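Local structure of beta-fructofuranosidase (Arthrobacter, 3WPU) at residues Met57-Gln62 / His417-Ser422; Phe64-Asn69 / Gly447-Pro452. The protein belongs to the levansucrase/invertase family, whose members share a five-bladed beta-propeller fold. All coordinates share one frame; numbering follows the deposited sequence. Where two conformers were deposited one is given.

Contact 1: residues Met57-Gln62 / His417-Ser422; sequences MPTVPQ and HFQAYS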
# COMPACT_ATOMS: atom_id res chain seq x y z
N MET A 57 5.39 -6.93 -13.64
CA MET A 57 6.24 -5.76 -13.45
C MET A 57 7.53 -5.88 -14.25
O MET A 57 8.13 -6.94 -14.25
CB MET A 57 6.62 -5.64 -11.97
CG MET A 57 7.29 -4.33 -11.59
SD MET A 57 7.65 -4.28 -9.82
CE MET A 57 8.68 -2.79 -9.76
N PRO A 58 7.95 -4.80 -14.92
CA PRO A 58 9.27 -4.78 -15.56
C PRO A 58 10.35 -5.21 -14.62
O PRO A 58 10.30 -4.92 -13.42
CB PRO A 58 9.44 -3.32 -15.99
CG PRO A 58 8.03 -2.80 -16.16
CD PRO A 58 7.17 -3.57 -15.20
N THR A 59 11.33 -5.95 -15.16
CA THR A 59 12.38 -6.53 -14.36
C THR A 59 13.33 -5.46 -13.83
O THR A 59 13.84 -4.63 -14.60
CB THR A 59 13.12 -7.58 -15.20
OG1 THR A 59 12.23 -8.67 -15.54
CG2 THR A 59 14.32 -8.17 -14.47
N VAL A 60 13.54 -5.47 -12.51
CA VAL A 60 14.38 -4.48 -11.85
C VAL A 60 15.84 -4.93 -11.92
O VAL A 60 16.13 -6.07 -11.61
CB VAL A 60 13.98 -4.32 -10.38
CG1 VAL A 60 14.87 -3.35 -9.65
CG2 VAL A 60 12.54 -3.79 -10.34
N PRO A 61 16.74 -4.02 -12.30
CA PRO A 61 18.14 -4.50 -12.32
C PRO A 61 18.70 -4.76 -10.93
O PRO A 61 18.31 -4.09 -9.97
CB PRO A 61 18.91 -3.37 -12.98
CG PRO A 61 18.09 -2.18 -12.76
CD PRO A 61 16.65 -2.65 -12.83
N GLN A 62 19.63 -5.71 -10.86
CA GLN A 62 20.22 -6.14 -9.60
C GLN A 62 21.19 -5.11 -9.04
O GLN A 62 21.43 -5.10 -7.84
CB GLN A 62 20.93 -7.49 -9.77
CG GLN A 62 21.26 -8.15 -8.44
CD GLN A 62 21.58 -9.63 -8.53
OE1 GLN A 62 20.99 -10.36 -9.32
NE2 GLN A 62 22.49 -10.08 -7.69
N HIS A 417 11.64 -12.65 -8.69
CA HIS A 417 10.45 -13.15 -7.98
C HIS A 417 10.10 -12.32 -6.75
O HIS A 417 8.92 -12.16 -6.44
CB HIS A 417 10.71 -14.59 -7.55
CG HIS A 417 9.51 -15.37 -7.13
ND1 HIS A 417 9.09 -15.44 -5.82
CD2 HIS A 417 8.72 -16.22 -7.83
CE1 HIS A 417 8.06 -16.27 -5.74
NE2 HIS A 417 7.82 -16.75 -6.94
N PHE A 418 11.10 -11.77 -6.08
CA PHE A 418 10.90 -10.94 -4.89
C PHE A 418 11.40 -9.51 -5.08
O PHE A 418 11.75 -8.83 -4.11
CB PHE A 418 11.59 -11.57 -3.69
CG PHE A 418 11.14 -12.98 -3.39
CD1 PHE A 418 9.85 -13.22 -2.91
CD2 PHE A 418 11.99 -14.06 -3.55
CE1 PHE A 418 9.42 -14.50 -2.60
CE2 PHE A 418 11.56 -15.35 -3.24
CZ PHE A 418 10.28 -15.57 -2.79
N GLN A 419 11.46 -9.04 -6.32
CA GLN A 419 12.09 -7.76 -6.63
C GLN A 419 11.37 -6.57 -6.05
O GLN A 419 11.96 -5.49 -5.94
CB GLN A 419 12.25 -7.54 -8.14
CG GLN A 419 10.93 -7.34 -8.87
CD GLN A 419 11.10 -7.10 -10.36
OE1 GLN A 419 12.11 -7.48 -10.96
NE2 GLN A 419 10.13 -6.43 -10.95
N ALA A 420 10.08 -6.75 -5.76
CA ALA A 420 9.22 -5.65 -5.37
C ALA A 420 8.16 -6.13 -4.38
O ALA A 420 7.63 -7.25 -4.51
CB ALA A 420 8.56 -5.04 -6.60
N TYR A 421 7.87 -5.30 -3.39
CA TYR A 421 6.76 -5.53 -2.48
C TYR A 421 6.21 -4.19 -1.93
O TYR A 421 6.77 -3.11 -2.21
CB TYR A 421 7.09 -6.55 -1.36
CG TYR A 421 5.83 -7.24 -0.89
CD1 TYR A 421 5.11 -8.04 -1.76
CD2 TYR A 421 5.32 -7.01 0.38
CE1 TYR A 421 3.93 -8.63 -1.38
CE2 TYR A 421 4.11 -7.57 0.77
CZ TYR A 421 3.42 -8.39 -0.10
OH TYR A 421 2.21 -8.99 0.25
N SER A 422 5.08 -4.30 -1.23
CA SER A 422 4.35 -3.17 -0.64
C SER A 422 4.09 -2.07 -1.66
O SER A 422 4.19 -0.86 -1.36
CB SER A 422 5.07 -2.67 0.60
OG SER A 422 5.11 -3.70 1.57
O HOH W 1 14.67 -8.32 -10.78

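Contact 2: residues Phe64-Asn69 / Gly447-Pro452; sequences FPDMSN and GGTLAP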
# COMPACT_ATOMS: atom_id res chain seq x y z
N PHE A 64 21.19 -1.70 -8.16
CA PHE A 64 20.28 -0.60 -7.91
C PHE A 64 20.97 0.38 -6.96
O PHE A 64 21.79 -0.03 -6.14
CB PHE A 64 18.96 -1.10 -7.33
CG PHE A 64 19.11 -2.11 -6.21
CD1 PHE A 64 19.34 -1.68 -4.91
CD2 PHE A 64 19.03 -3.48 -6.46
CE1 PHE A 64 19.44 -2.60 -3.88
CE2 PHE A 64 19.15 -4.40 -5.44
CZ PHE A 64 19.38 -3.96 -4.14
N PRO A 65 20.63 1.67 -7.07
CA PRO A 65 21.07 2.63 -6.08
C PRO A 65 20.28 2.46 -4.78
O PRO A 65 19.21 1.80 -4.74
CB PRO A 65 20.76 3.96 -6.74
CG PRO A 65 19.52 3.68 -7.54
CD PRO A 65 19.67 2.26 -8.02
N ASP A 66 20.82 3.06 -3.72
CA ASP A 66 20.16 3.08 -2.41
C ASP A 66 19.73 4.50 -2.05
O ASP A 66 20.54 5.43 -2.04
CB ASP A 66 21.04 2.44 -1.35
CG ASP A 66 20.34 2.36 -0.02
OD1 ASP A 66 19.85 1.27 0.32
OD2 ASP A 66 20.30 3.40 0.67
N MET A 67 18.44 4.67 -1.77
CA MET A 67 17.87 5.99 -1.60
C MET A 67 18.33 6.73 -0.34
O MET A 67 18.23 7.96 -0.28
CB MET A 67 16.36 5.83 -1.55
CG MET A 67 15.82 5.15 -0.28
SD MET A 67 14.06 4.74 -0.40
CE MET A 67 13.21 6.30 -0.28
N SER A 68 18.81 5.99 0.66
CA SER A 68 19.24 6.58 1.93
C SER A 68 20.76 6.55 2.09
O SER A 68 21.26 6.82 3.18
CB SER A 68 18.57 5.89 3.13
OG SER A 68 19.11 4.59 3.45
N ASN A 69 21.47 6.24 1.01
CA ASN A 69 22.93 6.03 1.08
C ASN A 69 23.28 5.00 2.16
O ASN A 69 24.29 5.12 2.87
CB ASN A 69 23.63 7.37 1.36
CG ASN A 69 23.56 8.34 0.20
OD1 ASN A 69 23.32 7.96 -0.95
ND2 ASN A 69 23.80 9.60 0.49
N GLY A 447 17.30 -5.53 -0.75
CA GLY A 447 17.11 -4.15 -1.15
C GLY A 447 16.97 -3.19 0.01
O GLY A 447 17.92 -2.53 0.42
N GLY A 448 15.75 -3.04 0.54
CA GLY A 448 15.57 -2.09 1.61
C GLY A 448 15.73 -0.66 1.09
O GLY A 448 16.23 0.22 1.79
N THR A 449 15.29 -0.47 -0.15
CA THR A 449 15.27 0.83 -0.85
C THR A 449 14.21 0.70 -1.97
O THR A 449 13.83 -0.42 -2.33
CB THR A 449 16.66 1.17 -1.43
OG1 THR A 449 16.65 2.48 -2.01
CG2 THR A 449 17.10 0.14 -2.50
N LEU A 450 13.72 1.82 -2.49
CA LEU A 450 12.64 1.74 -3.47
C LEU A 450 13.09 1.30 -4.86
O LEU A 450 14.22 1.58 -5.31
CB LEU A 450 11.87 3.07 -3.54
CG LEU A 450 11.20 3.45 -2.22
CD1 LEU A 450 10.45 4.75 -2.45
CD2 LEU A 450 10.24 2.41 -1.66
N ALA A 451 12.20 0.59 -5.54
CA ALA A 451 12.40 0.16 -6.92
C ALA A 451 12.21 1.36 -7.87
O ALA A 451 11.84 2.44 -7.40
CB ALA A 451 11.40 -0.94 -7.26
N PRO A 452 12.45 1.17 -9.19
CA PRO A 452 12.01 2.18 -10.13
C PRO A 452 10.48 2.20 -10.14
O PRO A 452 9.83 1.16 -10.03
CB PRO A 452 12.53 1.69 -11.48
CG PRO A 452 13.63 0.70 -11.15
CD PRO A 452 13.14 0.06 -9.88
O HOH W 2 16.60 2.60 -4.67
O HOH W 3 17.62 2.90 1.73
O HOH W 4 20.24 -1.37 -0.49

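Contact 1: residues Met57-Gln62 / His417-Ser422
In the loop that leads from helix 30-38 toward strand 72-81, the backbone of Pro58 and Val60 is read by one buried glutamine, Gln419, from the loop just ahead of strand 423-425. It illustrates how a side-chain amide can serve an irregular segment as a strand's backbone would. Gln419 accepts through OE1 from the N of Val60 at 2.9 Å, nearly straight at 175°, and donates through NE2 to the carbonyl O of Pro58, also at 2.9 Å. Neither bond lies flat: the amide nitrogen stands above the Pro58 carbonyl plane, and Val60 N above that of Gln419. Although CG sits between the backbone N and the carbonyl carbon (chi1 69°), the chain beyond it is extended and carries the amide to the backbone of 58-60. Val60 CG2 lies over a face of the amide, 3.6 Å from Gln419 CD. At the NE2 end of the amide, the extended chain of Met57 brings its SD to 3.4 Å from Ala420 CB, and Gln419 NE2 also makes a weak hydrogen bond of 3.5 Å to that sulfur. A water donates to both Gln419 OE1 and Val60 O, while Ile438 adds apolar cover to Val60 and Gln419. Holding both ends of the amide by backbone groups fixes its flip and pays the polar cost of burying it among apolar side chains.

Contact 2: residues Phe64-Asn69 / Gly447-Pro452
Thr449 OG1 accepts from the backbone N of Met67 at 2.8 Å, with an N-H...O angle of 163°, and it is also hydrogen-bonded to a water 2.7 Å away. That water donates in addition to Pro65 O and Leu450 O, tying three groups of the two loops together. With OG1 anti to the backbone N (chi1 -175°), the hydroxyl faces Met67 while the methyl branch CG2 points to Pro65 O and lies 3.8 Å from Phe64 CD1. The Phe64 ring reaches on to Gly447, its CZ touching the glycine CA. Met67 runs past Thr449 in the opposite direction, its CG passing 3.3 Å from Thr449 OG1, and a bend at chi3 (-73°) turns its end onto Leu450. There Met67 SD packs 3.6 Å from Leu450 CG and receives a weak hydrogen bond from Leu450 N, while Met67 CE rests near Leu450 CD1. Asp66 lays OD1 beside Thr449 CB, but its polar partners lie mostly in its own loop and beyond: OD2 accepts from Ser68 N at 3.0 Å, above the carboxylate plane, and from the N of Glu70, whereas OD1 forms a salt bridge with Arg103. A water also joins this carboxylate to the other loop, linking Asp66 OD1 to Gly447 O; a second lies between Asp66 OD2, Ser68 OG and Gly448 O, with more acceptors in reach than it can serve. Arg103 and the several donors would be expected to keep the carboxylate ionised. The bond from Ser68 N to Asp66 OD2 closes an Asx turn, which overlaps the type I beta turn from Asp66 to Asn69, a common way of reversing a chain, here just ahead of strand 72-81.

How the contacts relate
Contacts 1 and 2 follow one principle: a long irregular segment is fastened to distant loops at successive points. Both of their first segments, 57-62 and 64-69, belong to the loop between helix 30-38 and strand 72-81; their partners, 417-422 and 447-452, flank strands 430-434, 437-438 and 443-446. Segment order along the chain is therefore the same on both sides, and the contacts cross in sequence, more than 350 residues separating the partners of each. Their centres lie 12 Å apart, and they touch where Val60 and Met57 pack on Pro452 and Ala451. Strand 430-434 borders both, so the early loop is tied at two neighbouring, largely buried places to the chain around that strand.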